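Local coordinates for protein globin (PDB 5V3T) that binds heme as a group II truncated hemoglobin, here with cyanide in the pocket, and probably serves in oxygen binding or transport, at residues 20-25 / 97-101. Numbering follows the deposited sequence.
Sequences ILVDTF and AMDDT
Ile-20 touches Thr-101 methyl to methyl: its CG2 branch lies 3.8 Å from Thr-101 CG2, the two side chains lying alongside and pointing opposite ways. Beta-branching suits Ile-20 here, setting a methyl close to the backbone at the exposed margin. One residue on, Leu-21 contributes the largest share of its segment's buried surface. With CG anti to the backbone N (chi1 177°), its branched tip is long enough to cross to the second helix, where CD1 meets Ala-97 CB at 3.8 Å and Met-98 CG, and also approaches Thr-101 OG1. The hydrogen of that hydroxyl is spent on Ala-97 O at 2.8 Å, which is consistent with a methyl lying beside the oxygen; the backbone N of Thr-101 reaches Ala-97 O from the opposite face of the carbonyl plane. Thr-101 CG2 packs 3.6 Å from Leu-21 CA. Thr-24 uses the same device: OG1 donates to Ile-20 O at 2.7 Å, on the other face from Thr-24 N, and CG2 lies 3.8 Å from Ala-97 CA and equally near Asp-100 OD2, a carboxylate oxygen hydrogen-bonded to Tyr-28. Threonine thus suits both helices: each hydroxyl is tied to a carbonyl one turn back, which turns the methyl to the other helix. At Phe-25 the backbone N lies 3.7 Å from Ala-97 CB; the small alanine lets the CA atoms of Phe-25 and Ala-97 approach to 5.0 Å. No hydrogen bond joins the segments, whose axes run at 130°, nearer antiparallel than parallel. The Phe-25 end, its ring edge-to-face with Trp-90, points to the cyanide-binding side of the heme. This is the B-G helix packing of the two-over-two truncated globin fold: Val-22 leans on helix 44-57 (E) and Met-98 on helix 105-122 (H).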
loop_
_atom_site.group_PDB
_atom_site.type_symbol
_atom_site.label_atom_id
_atom_site.label_comp_id
_atom_site.label_asym_id
_atom_site.label_seq_id
_atom_site.Cartn_x
_atom_site.Cartn_y
_atom_site.Cartn_z
ATOM N N ILE A 20 -4.275 21.289 7.195
ATOM C CA ILE A 20 -3.820 21.268 8.578
ATOM C C ILE A 20 -4.073 19.927 9.256
ATOM O O ILE A 20 -3.232 19.451 10.027
ATOM C CB ILE A 20 -4.516 22.372 9.400
ATOM C CG1 ILE A 20 -4.209 23.742 8.796
ATOM C CG2 ILE A 20 -4.076 22.323 10.850
ATOM C CD1 ILE A 20 -5.013 24.867 9.415
ATOM N N LEU A 21 -5.215 19.312 8.960
ATOM C CA LEU A 21 -5.561 18.029 9.565
ATOM C C LEU A 21 -4.540 16.978 9.173
ATOM O O LEU A 21 -4.011 16.264 10.028
ATOM C CB LEU A 21 -6.982 17.597 9.167
ATOM C CG LEU A 21 -7.498 16.237 9.656
ATOM C CD1 LEU A 21 -7.660 16.215 11.168
ATOM C CD2 LEU A 21 -8.824 15.913 8.985
ATOM N N VAL A 22 -4.227 16.914 7.882
ATOM C CA VAL A 22 -3.351 15.870 7.372
ATOM C C VAL A 22 -1.900 16.101 7.793
ATOM O O VAL A 22 -1.207 15.157 8.186
ATOM C CB VAL A 22 -3.466 15.772 5.838
ATOM C CG1 VAL A 22 -2.409 14.825 5.252
ATOM C CG2 VAL A 22 -4.861 15.302 5.479
ATOM N N ASP A 23 -1.456 17.355 7.765
ATOM C CA ASP A 23 -0.109 17.668 8.239
ATOM C C ASP A 23 0.010 17.294 9.717
ATOM O O ASP A 23 1.007 16.704 10.146
ATOM C CB ASP A 23 0.219 19.142 8.011
ATOM C CG ASP A 23 0.515 19.450 6.551
ATOM O OD1 ASP A 23 0.752 18.501 5.775
ATOM O OD2 ASP A 23 0.499 20.637 6.170
ATOM N N THR A 24 -1.021 17.623 10.493
ATOM C CA THR A 24 -1.053 17.275 11.914
ATOM C C THR A 24 -1.122 15.754 12.095
ATOM O O THR A 24 -0.398 15.187 12.919
ATOM C CB THR A 24 -2.245 17.940 12.625
ATOM O OG1 THR A 24 -2.106 19.361 12.516
ATOM C CG2 THR A 24 -2.312 17.541 14.100
ATOM N N PHE A 25 -1.992 15.107 11.324
ATOM C CA PHE A 25 -2.134 13.651 11.378
ATOM C C PHE A 25 -0.792 12.939 11.242
ATOM O O PHE A 25 -0.413 12.130 12.104
ATOM C CB PHE A 25 -3.095 13.158 10.287
ATOM C CG PHE A 25 -3.187 11.658 10.207
ATOM C CD1 PHE A 25 -3.654 10.916 11.291
ATOM C CD2 PHE A 25 -2.786 10.986 9.064
ATOM C CE1 PHE A 25 -3.747 9.543 11.220
ATOM C CE2 PHE A 25 -2.862 9.606 8.999
ATOM C CZ PHE A 25 -3.333 8.881 10.088
ATOM N N ALA A 97 -5.450 14.326 15.764
ATOM C CA ALA A 97 -5.348 15.361 14.738
ATOM C C ALA A 97 -6.652 16.168 14.653
ATOM O O ALA A 97 -6.627 17.388 14.512
ATOM C CB ALA A 97 -5.013 14.745 13.382
ATOM N N MET A 98 -7.785 15.481 14.746
ATOM C CA MET A 98 -9.073 16.146 14.695
ATOM C C MET A 98 -9.270 17.044 15.916
ATOM O O MET A 98 -9.796 18.146 15.795
ATOM C CB MET A 98 -10.213 15.134 14.605
ATOM C CG MET A 98 -10.361 14.471 13.230
ATOM S SD MET A 98 -11.677 13.238 13.252
ATOM C CE MET A 98 -11.945 13.068 11.485
ATOM N N ASP A 99 -8.876 16.553 17.092
ATOM C CA ASP A 99 -8.920 17.367 18.292
ATOM C C ASP A 99 -8.086 18.633 18.087
ATOM O O ASP A 99 -8.570 19.752 18.283
ATOM C CB ASP A 99 -8.421 16.576 19.507
ATOM C CG ASP A 99 -9.435 15.552 19.996
ATOM O OD1 ASP A 99 -10.586 15.564 19.506
ATOM O OD2 ASP A 99 -9.087 14.742 20.881
ATOM N N ASP A 100 -6.853 18.455 17.629
ATOM C CA ASP A 100 -5.924 19.570 17.474
ATOM C C ASP A 100 -6.413 20.563 16.423
ATOM O O ASP A 100 -6.139 21.757 16.505
ATOM C CB ASP A 100 -4.561 19.056 17.040
ATOM C CG ASP A 100 -3.797 18.372 18.166
ATOM O OD1 ASP A 100 -4.329 18.247 19.288
ATOM O OD2 ASP A 100 -2.676 17.911 17.889
ATOM N N THR A 101 -7.148 20.067 15.441
ATOM C CA THR A 101 -7.563 20.934 14.351
ATOM C C THR A 101 -8.961 21.492 14.569
ATOM O O THR A 101 -9.452 22.266 13.746
ATOM C CB THR A 101 -7.513 20.190 13.007
ATOM O OG1 THR A 101 -8.343 19.033 13.076
ATOM C CG2 THR A 101 -6.099 19.750 12.720
#